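PDB 5UBA: RNA pseudouridylate synthase domain-containing protein 4 from Homo sapiens, which catalyses the isomerisation of uridine to pseudouridine in mitochondrial RNAs, including 16S ribosomal RNA, a modification needed to assemble a functional mitochondrial ribosome. Local coordinates for residues Leu105-Ile118 / Leu250-Leu262. Residues are numbered along the deposited sequence; the frame is centred on the assembly and turned at random.
Sequences LFRTRQVVKKYWAI and LHLHARQLILPAL
R255 sets out with CG anti to its backbone N (chi1 174°) and bends at chi2 (67°), which lays its chain across the indole of W116. R255 CG sits over the five-membered ring, 3.8 Å from CE2 of W116. The guanidinium follows, with R255 CZ 4.0 Å from the centroid of the six-membered ring of W116 and the two planes 26° apart. Both residues belong to antiparallel strands in the mixed sheet of this RluA-family catalytic domain. A classic beta bulge at R255 and Q256, both facing K114, shifts the register there; K114 N bonds almost straight to Q256 O at 2.9 Å, and W116 N to H253 O at 2.8 Å. On the other face, Y115 CE2 touches A254 CB, and L252 CD1 packs against Y115 CD2 close to D83, the probable catalytic aspartate. Further along, F106 CZ meets L257 CD1 at 4.1 Å, packing the end of helix 96-107 on strand 252-259, with V111 CG2 between the F106 ring and L259 CD2. A leucine in place of W116 would probably leave the R255 guanidinium without its aromatic platform and E190 without the indole N-H. Cation-pi attraction and the NE1 bond to E190 together probably limit the turning of the ring.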
ATOM      1  N   LEU A 105     -18.728   2.492   1.923  1.00 19.76           N
ATOM      2  CA  LEU A 105     -18.320   2.229   0.544  1.00 19.86           C
ATOM      3  C   LEU A 105     -17.138   1.270   0.484  1.00 20.65           C
ATOM      4  O   LEU A 105     -17.115   0.357  -0.374  1.00 20.25           O
ATOM      5  CB  LEU A 105     -18.008   3.521  -0.208  1.00 19.19           C
ATOM      6  CG  LEU A 105     -19.149   4.516  -0.444  1.00 20.37           C
ATOM      7  CD1 LEU A 105     -18.676   5.798  -1.087  1.00 20.95           C
ATOM      8  CD2 LEU A 105     -20.254   3.866  -1.273  1.00 21.14           C
ATOM      9  N   PHE A 106     -16.150   1.448   1.362  1.00 18.02           N
ATOM     10  CA  PHE A 106     -15.034   0.518   1.409  1.00 19.27           C
ATOM     11  C   PHE A 106     -15.465  -0.869   1.878  1.00 20.06           C
ATOM     12  O   PHE A 106     -15.064  -1.863   1.297  1.00 20.78           O
ATOM     13  CB  PHE A 106     -13.885   1.020   2.311  1.00 18.87           C
ATOM     14  CG  PHE A 106     -12.993   2.051   1.673  1.00 19.61           C
ATOM     15  CD1 PHE A 106     -11.862   1.672   0.975  1.00 19.41           C
ATOM     16  CD2 PHE A 106     -13.266   3.388   1.797  1.00 19.61           C
ATOM     17  CE1 PHE A 106     -11.026   2.625   0.413  1.00 19.80           C
ATOM     18  CE2 PHE A 106     -12.448   4.346   1.225  1.00 19.67           C
ATOM     19  CZ  PHE A 106     -11.319   3.955   0.523  1.00 18.10           C
ATOM     20  N   ARG A 107     -16.247  -0.925   2.967  1.00 21.27           N
ATOM     21  CA  ARG A 107     -16.701  -2.214   3.533  1.00 22.54           C
ATOM     22  C   ARG A 107     -17.434  -3.055   2.499  1.00 21.81           C
ATOM     23  O   ARG A 107     -17.297  -4.284   2.467  1.00 24.50           O
ATOM     24  CB  ARG A 107     -17.657  -1.984   4.718  1.00 24.05           C
ATOM     25  CG  ARG A 107     -17.936  -3.241   5.539  1.00 25.38           C
ATOM     26  CD  ARG A 107     -19.102  -3.052   6.513  1.00 26.59           C
ATOM     27  NE  ARG A 107     -20.396  -2.867   5.862  1.00 27.49           N
ATOM     28  CZ  ARG A 107     -21.165  -3.836   5.363  1.00 28.85           C
ATOM     29  NH1 ARG A 107     -20.796  -5.118   5.417  1.00 30.98           N
ATOM     30  NH2 ARG A 107     -22.319  -3.514   4.795  1.00 30.09           N
ATOM     31  N   THR A 108     -18.249  -2.387   1.698  1.00 21.95           N
ATOM     32  CA  THR A 108     -19.088  -3.060   0.690  1.00 21.56           C
ATOM     33  C   THR A 108     -18.416  -3.160  -0.689  1.00 22.10           C
ATOM     34  O   THR A 108     -19.084  -3.428  -1.691  1.00 22.07           O
ATOM     35  CB  THR A 108     -20.460  -2.365   0.560  1.00 22.17           C
ATOM     36  OG1 THR A 108     -20.317  -1.000   0.134  1.00 21.57           O
ATOM     37  CG2 THR A 108     -21.238  -2.441   1.903  1.00 21.75           C
ATOM     38  N   ARG A 109     -17.110  -2.871  -0.755  1.00 21.56           N
ATOM     39  CA  ARG A 109     -16.316  -3.082  -1.983  1.00 21.29           C
ATOM     40  C   ARG A 109     -16.769  -2.276  -3.196  1.00 20.59           C
ATOM     41  O   ARG A 109     -16.688  -2.735  -4.350  1.00 21.71           O
ATOM     42  CB  ARG A 109     -16.199  -4.571  -2.296  1.00 23.01           C
ATOM     43  CG  ARG A 109     -15.637  -5.359  -1.140  1.00 25.32           C
ATOM     44  CD  ARG A 109     -15.431  -6.815  -1.491  1.00 28.35           C
ATOM     45  NE  ARG A 109     -15.245  -7.617  -0.281  1.00 31.10           N
ATOM     46  CZ  ARG A 109     -15.118  -8.941  -0.258  1.00 33.43           C
ATOM     47  NH1 ARG A 109     -15.114  -9.652  -1.386  1.00 36.04           N
ATOM     48  NH2 ARG A 109     -14.955  -9.558   0.911  1.00 39.52           N
ATOM     49  N   GLN A 110     -17.249  -1.059  -2.942  1.00 18.63           N
ATOM     50  CA  GLN A 110     -17.720  -0.176  -3.970  1.00 20.44           C
ATOM     51  C   GLN A 110     -16.625   0.775  -4.428  1.00 19.61           C
ATOM     52  O   GLN A 110     -16.873   1.534  -5.347  1.00 23.15           O
ATOM     53  CB  GLN A 110     -18.948   0.621  -3.505  1.00 21.15           C
ATOM     54  CG  GLN A 110     -20.195  -0.245  -3.252  1.00 22.53           C
ATOM     55  CD  GLN A 110     -21.374   0.600  -2.778  1.00 22.07           C
ATOM     56  OE1 GLN A 110     -21.835   0.483  -1.636  1.00 26.94           O
ATOM     57  NE2 GLN A 110     -21.801   1.499  -3.620  1.00 24.81           N
ATOM     58  N   VAL A 111     -15.448   0.742  -3.792  1.00 19.93           N
ATOM     59  CA  VAL A 111     -14.347   1.644  -4.164  1.00 18.86           C
ATOM     60  C   VAL A 111     -13.261   0.875  -4.897  1.00 19.10           C
ATOM     61  O   VAL A 111     -12.779  -0.168  -4.383  1.00 22.48           O
ATOM     62  CB  VAL A 111     -13.686   2.264  -2.908  1.00 19.03           C
ATOM     63  CG1 VAL A 111     -12.561   3.207  -3.275  1.00 20.69           C
ATOM     64  CG2 VAL A 111     -14.719   2.999  -2.083  1.00 19.33           C
ATOM     65  N   VAL A 112     -12.842   1.397  -6.048  1.00 17.30           N
ATOM     66  CA  VAL A 112     -11.752   0.776  -6.794  1.00 17.45           C
ATOM     67  C   VAL A 112     -10.464   1.314  -6.161  1.00 15.88           C
ATOM     68  O   VAL A 112     -10.260   2.530  -6.149  1.00 17.98           O
ATOM     69  CB  VAL A 112     -11.779   1.160  -8.276  1.00 18.43           C
ATOM     70  CG1 VAL A 112     -10.545   0.610  -8.990  1.00 19.11           C
ATOM     71  CG2 VAL A 112     -13.058   0.670  -8.943  1.00 19.70           C
ATOM     72  N   LYS A 113      -9.620   0.419  -5.665  1.00 15.49           N
ATOM     73  CA  LYS A 113      -8.354   0.756  -5.004  1.00 15.54           C
ATOM     74  C   LYS A 113      -7.239   0.222  -5.886  1.00 15.09           C
ATOM     75  O   LYS A 113      -7.179  -0.987  -6.083  1.00 16.20           O
ATOM     76  CB  LYS A 113      -8.241   0.050  -3.637  1.00 17.03           C
ATOM     77  CG  LYS A 113      -9.282   0.421  -2.592  1.00 18.62           C
ATOM     78  CD  LYS A 113      -9.235  -0.473  -1.346  1.00 19.06           C
ATOM     79  CE  LYS A 113      -9.653  -1.912  -1.595  1.00 20.28           C
ATOM     80  NZ  LYS A 113      -9.442  -2.823  -0.447  1.00 21.84           N
ATOM     81  N   LYS A 114      -6.380   1.090  -6.424  1.00 14.59           N
ATOM     82  CA  LYS A 114      -5.234   0.666  -7.244  0.50 15.50           C
ATOM     83  C   LYS A 114      -3.934   1.054  -6.559  1.00 14.51           C
ATOM     84  O   LYS A 114      -3.798   2.185  -6.110  1.00 14.65           O
ATOM     85  CB  LYS A 114      -5.256   1.319  -8.620  0.50 17.42           C
ATOM     86  CG  LYS A 114      -6.493   1.056  -9.468  0.50 19.19           C
ATOM     87  CD  LYS A 114      -6.598  -0.398  -9.889  0.50 21.65           C
ATOM     88  CE  LYS A 114      -7.670  -0.565 -10.955  0.50 23.02           C
ATOM     89  NZ  LYS A 114      -7.754  -1.942 -11.519  0.50 24.62           N
ATOM     90  N   TYR A 115      -2.996   0.118  -6.512  1.00 13.48           N
ATOM     91  CA  TYR A 115      -1.688   0.336  -5.927  1.00 13.75           C
ATOM     92  C   TYR A 115      -0.650   0.044  -6.970  1.00 13.51           C
ATOM     93  O   TYR A 115      -0.872  -0.773  -7.856  1.00 14.27           O
ATOM     94  CB  TYR A 115      -1.454  -0.561  -4.736  1.00 14.40           C
ATOM     95  CG  TYR A 115      -2.293  -0.269  -3.526  1.00 16.00           C
ATOM     96  CD1 TYR A 115      -3.635  -0.587  -3.515  1.00 17.31           C
ATOM     97  CD2 TYR A 115      -1.706   0.236  -2.368  1.00 17.57           C
ATOM     98  CE1 TYR A 115      -4.414  -0.355  -2.393  1.00 19.12           C
ATOM     99  CE2 TYR A 115      -2.470   0.483  -1.242  1.00 19.55           C
ATOM    100  CZ  TYR A 115      -3.807   0.158  -1.261  1.00 20.01           C
ATOM    101  OH  TYR A 115      -4.576   0.394  -0.128  1.00 26.25           O
ATOM    102  N   TRP A 116       0.475   0.721  -6.876  1.00 13.36           N
ATOM    103  CA  TRP A 116       1.639   0.417  -7.707  1.00 13.74           C
ATOM    104  C   TRP A 116       2.750  -0.051  -6.799  1.00 13.10           C
ATOM    105  O   TRP A 116       3.014   0.545  -5.741  1.00 13.91           O
ATOM    106  CB  TRP A 116       2.090   1.642  -8.485  1.00 14.11           C
ATOM    107  CG  TRP A 116       1.242   1.970  -9.689  1.00 14.66           C
ATOM    108  CD1 TRP A 116       0.030   1.436 -10.056  1.00 14.08           C
ATOM    109  CD2 TRP A 116       1.571   2.918 -10.692  1.00 16.18           C
ATOM    110  NE1 TRP A 116      -0.415   2.018 -11.228  1.00 15.44           N
ATOM    111  CE2 TRP A 116       0.513   2.938 -11.632  1.00 16.37           C
ATOM    112  CE3 TRP A 116       2.662   3.765 -10.884  1.00 18.80           C
ATOM    113  CZ2 TRP A 116       0.524   3.766 -12.748  1.00 18.05           C
ATOM    114  CZ3 TRP A 116       2.673   4.586 -12.012  1.00 19.67           C
ATOM    115  CH2 TRP A 116       1.624   4.569 -12.929  1.00 19.05           C
ATOM    116  N   ALA A 117       3.454  -1.109  -7.231  1.00 13.04           N
ATOM    117  CA  ALA A 117       4.583  -1.651  -6.499  1.00 12.55           C
ATOM    118  C   ALA A 117       5.698  -2.008  -7.453  1.00 12.70           C
ATOM    119  O   ALA A 117       5.455  -2.376  -8.595  1.00 13.55           O
ATOM    120  CB  ALA A 117       4.193  -2.878  -5.718  1.00 12.98           C
ATOM    121  N   ILE A 118       6.925  -1.894  -6.976  1.00 12.80           N
ATOM    122  CA  ILE A 118       8.064  -2.507  -7.672  1.00 13.31           C
ATOM    123  C   ILE A 118       8.329  -3.822  -7.014  1.00 13.88           C
ATOM    124  O   ILE A 118       8.423  -3.909  -5.788  1.00 14.04           O
ATOM    125  CB  ILE A 118       9.326  -1.641  -7.587  1.00 13.78           C
ATOM    126  CG1 ILE A 118       9.077  -0.303  -8.265  1.00 14.22           C
ATOM    127  CG2 ILE A 118      10.517  -2.390  -8.232  1.00 14.05           C
ATOM    128  CD1 ILE A 118      10.295   0.608  -8.235  1.00 15.05           C
ATOM    129  N   LEU A 250      10.153   0.081   1.660  1.00 14.32           N
ATOM    130  CA  LEU A 250       9.099  -0.565   0.862  1.00 13.87           C
ATOM    131  C   LEU A 250       8.667   0.347  -0.286  1.00 14.41           C
ATOM    132  O   LEU A 250       8.631   1.565  -0.138  1.00 14.55           O
ATOM    133  CB  LEU A 250       7.902  -0.869   1.741  1.00 13.93           C
ATOM    134  CG  LEU A 250       6.864  -1.822   1.153  1.00 14.39           C
ATOM    135  CD1 LEU A 250       7.371  -3.264   1.072  1.00 14.63           C
ATOM    136  CD2 LEU A 250       5.613  -1.733   2.005  1.00 14.59           C
ATOM    137  N   HIS A 251       8.372  -0.251  -1.448  1.00 13.20           N
ATOM    138  CA  HIS A 251       7.908   0.448  -2.643  1.00 13.17           C
ATOM    139  C   HIS A 251       6.468   0.032  -2.929  1.00 13.29           C
ATOM    140  O   HIS A 251       6.193  -0.733  -3.858  1.00 13.71           O
ATOM    141  CB  HIS A 251       8.805   0.163  -3.852  1.00 13.41           C
ATOM    142  CG  HIS A 251      10.147   0.825  -3.776  1.00 13.39           C
ATOM    143  ND1 HIS A 251      11.058   0.551  -2.781  1.00 14.66           N
ATOM    144  CD2 HIS A 251      10.727   1.721  -4.595  1.00 13.89           C
ATOM    145  CE1 HIS A 251      12.150   1.278  -2.993  1.00 13.69           C
ATOM    146  NE2 HIS A 251      11.962   2.011  -4.069  1.00 14.37           N
ATOM    147  N   LEU A 252       5.546   0.581  -2.150  1.00 12.52           N
ATOM    148  CA  LEU A 252       4.099   0.307  -2.284  1.00 13.17           C
ATOM    149  C   LEU A 252       3.317   1.606  -2.165  1.00 13.15           C
ATOM    150  O   LEU A 252       3.292   2.209  -1.091  1.00 14.03           O
ATOM    151  CB  LEU A 252       3.642  -0.710  -1.253  1.00 13.98           C
ATOM    152  CG  LEU A 252       2.145  -1.066  -1.255  1.00 13.73           C
ATOM    153  CD1 LEU A 252       1.737  -1.680  -2.591  1.00 13.87           C
ATOM    154  CD2 LEU A 252       1.812  -2.025  -0.132  1.00 14.50           C
ATOM    155  N   HIS A 253       2.719   2.030  -3.267  1.00 12.65           N
ATOM    156  CA  HIS A 253       2.054   3.321  -3.403  1.00 12.27           C
ATOM    157  C   HIS A 253       0.559   3.145  -3.716  1.00 12.27           C
ATOM    158  O   HIS A 253       0.199   2.439  -4.671  1.00 12.31           O
ATOM    159  CB  HIS A 253       2.720   4.085  -4.534  1.00 12.95           C
ATOM    160  CG  HIS A 253       2.124   5.427  -4.808  1.00 13.27           C
ATOM    161  ND1 HIS A 253       2.155   6.473  -3.894  1.00 13.90           N
ATOM    162  CD2 HIS A 253       1.500   5.901  -5.908  1.00 13.73           C
ATOM    163  CE1 HIS A 253       1.598   7.533  -4.447  1.00 14.24           C
ATOM    164  NE2 HIS A 253       1.181   7.219  -5.660  1.00 14.04           N
ATOM    165  N   ALA A 254      -0.280   3.828  -2.927  1.00 11.96           N
ATOM    166  CA  ALA A 254      -1.716   3.903  -3.204  1.00 12.19           C
ATOM    167  C   ALA A 254      -1.886   4.964  -4.292  1.00 12.56           C
ATOM    168  O   ALA A 254      -1.874   6.180  -4.047  1.00 13.27           O
ATOM    169  CB  ALA A 254      -2.482   4.256  -1.934  1.00 12.01           C
ATOM    170  N   ARG A 255      -1.951   4.466  -5.526  1.00 12.89           N
ATOM    171  CA  ARG A 255      -1.942   5.280  -6.722  1.00 14.08           C
ATOM    172  C   ARG A 255      -3.269   5.926  -7.043  1.00 14.42           C
ATOM    173  O   ARG A 255      -3.319   7.068  -7.508  1.00 15.15           O
ATOM    174  CB  ARG A 255      -1.501   4.403  -7.905  1.00 15.21           C
ATOM    175  CG  ARG A 255      -1.567   5.063  -9.258  1.00 17.35           C
ATOM    176  CD  ARG A 255      -0.572   6.172  -9.371  1.00 19.26           C
ATOM    177  NE  ARG A 255      -0.466   6.607 -10.749  1.00 20.73           N
ATOM    178  CZ  ARG A 255       0.357   7.560 -11.164  1.00 21.95           C
ATOM    179  NH1 ARG A 255       1.158   8.193 -10.310  1.00 21.54           N
ATOM    180  NH2 ARG A 255       0.388   7.867 -12.467  1.00 24.30           N
ATOM    181  N   GLN A 256      -4.340   5.170  -6.914  1.00 14.18           N
ATOM    182  CA  GLN A 256      -5.636   5.644  -7.364  1.00 15.43           C
ATOM    183  C   GLN A 256      -6.767   5.109  -6.494  1.00 15.38           C
ATOM    184  O   GLN A 256      -6.722   3.963  -6.063  1.00 14.88           O
ATOM    185  CB  GLN A 256      -5.845   5.188  -8.808  1.00 16.68           C
ATOM    186  CG  GLN A 256      -7.180   5.530  -9.444  1.00 18.01           C
ATOM    187  CD  GLN A 256      -7.208   5.178 -10.912  1.00 20.08           C
ATOM    188  OE1 GLN A 256      -6.687   4.126 -11.317  1.00 21.45           O
ATOM    189  NE2 GLN A 256      -7.807   6.051 -11.733  1.00 20.68           N
ATOM    190  N   LEU A 257      -7.807   5.932  -6.310  1.00 14.87           N
ATOM    191  CA  LEU A 257      -9.073   5.523  -5.710  1.00 16.23           C
ATOM    192  C   LEU A 257     -10.191   6.036  -6.567  1.00 16.54           C
ATOM    193  O   LEU A 257     -10.178   7.214  -6.922  1.00 17.71           O
ATOM    194  CB  LEU A 257      -9.265   6.160  -4.332  1.00 18.01           C
ATOM    195  CG  LEU A 257      -8.576   5.617  -3.113  1.00 19.35           C
ATOM    196  CD1 LEU A 257      -9.048   6.385  -1.886  1.00 21.14           C
ATOM    197  CD2 LEU A 257      -8.841   4.117  -2.926  1.00 19.50           C
ATOM    198  N   ILE A 258     -11.160   5.191  -6.897  1.00 16.47           N
ATOM    199  CA  ILE A 258     -12.346   5.665  -7.619  1.00 18.93           C
ATOM    200  C   ILE A 258     -13.525   5.443  -6.666  1.00 18.98           C
ATOM    201  O   ILE A 258     -13.835   4.301  -6.316  1.00 19.39           O
ATOM    202  CB  ILE A 258     -12.564   4.970  -8.973  1.00 19.34           C
ATOM    203  CG1 ILE A 258     -11.286   5.033  -9.833  1.00 20.35           C
ATOM    204  CG2 ILE A 258     -13.753   5.620  -9.696  1.00 19.79           C
ATOM    205  CD1 ILE A 258     -11.385   4.238 -11.121  1.00 22.48           C
ATOM    206  N   LEU A 259     -14.125   6.548  -6.220  1.00 21.61           N
ATOM    207  CA  LEU A 259     -15.230   6.533  -5.261  1.00 23.24           C
ATOM    208  C   LEU A 259     -16.517   6.773  -6.046  1.00 24.24           C
ATOM    209  O   LEU A 259     -16.564   7.677  -6.874  1.00 25.05           O
ATOM    210  CB  LEU A 259     -15.104   7.671  -4.245  1.00 25.10           C
ATOM    211  CG  LEU A 259     -14.041   7.649  -3.164  1.00 27.10           C
ATOM    212  CD1 LEU A 259     -14.005   9.000  -2.448  1.00 28.62           C
ATOM    213  CD2 LEU A 259     -14.369   6.566  -2.163  1.00 28.12           C
ATOM    214  N   PRO A 260     -17.572   5.991  -5.771  1.00 26.15           N
ATOM    215  CA  PRO A 260     -18.866   6.327  -6.367  1.00 28.99           C
ATOM    216  C   PRO A 260     -19.384   7.666  -5.845  1.00 31.13           C
ATOM    217  O   PRO A 260     -18.857   8.208  -4.856  1.00 29.50           O
ATOM    218  CB  PRO A 260     -19.773   5.155  -5.954  1.00 29.29           C
ATOM    219  CG  PRO A 260     -19.107   4.508  -4.814  1.00 29.01           C
ATOM    220  CD  PRO A 260     -17.638   4.836  -4.870  1.00 27.02           C
ATOM    221  N   ALA A 261     -20.387   8.214  -6.525  1.00 37.44           N
ATOM    222  CA  ALA A 261     -20.964   9.513  -6.150  1.00 41.34           C
ATOM    223  C   ALA A 261     -21.479   9.503  -4.707  1.00 41.55           C
ATOM    224  O   ALA A 261     -22.081   8.524  -4.262  1.00 44.17           O
ATOM    225  CB  ALA A 261     -22.085   9.893  -7.108  1.00 43.50           C
ATOM    226  N   LEU A 262     -21.209  10.586  -3.981  1.00 44.66           N
ATOM    227  CA  LEU A 262     -21.560  10.687  -2.562  1.00 46.99           C
ATOM    228  C   LEU A 262     -22.892  11.403  -2.351  1.00 49.29           C
ATOM    229  O   LEU A 262     -23.653  11.041  -1.449  1.00 51.17           O
ATOM    230  CB  LEU A 262     -20.432  11.387  -1.788  1.00 47.54           C
ATOM    231  CG  LEU A 262     -19.140  10.567  -1.634  1.00 46.72           C
ATOM    232  CD1 LEU A 262     -18.004  11.438  -1.118  1.00 47.89           C
ATOM    233  CD2 LEU A 262     -19.351   9.367  -0.718  1.00 46.21           C
TER
HETATM  234  O   HOH W   1     -15.920   3.021  -7.756  1.00 28.73           O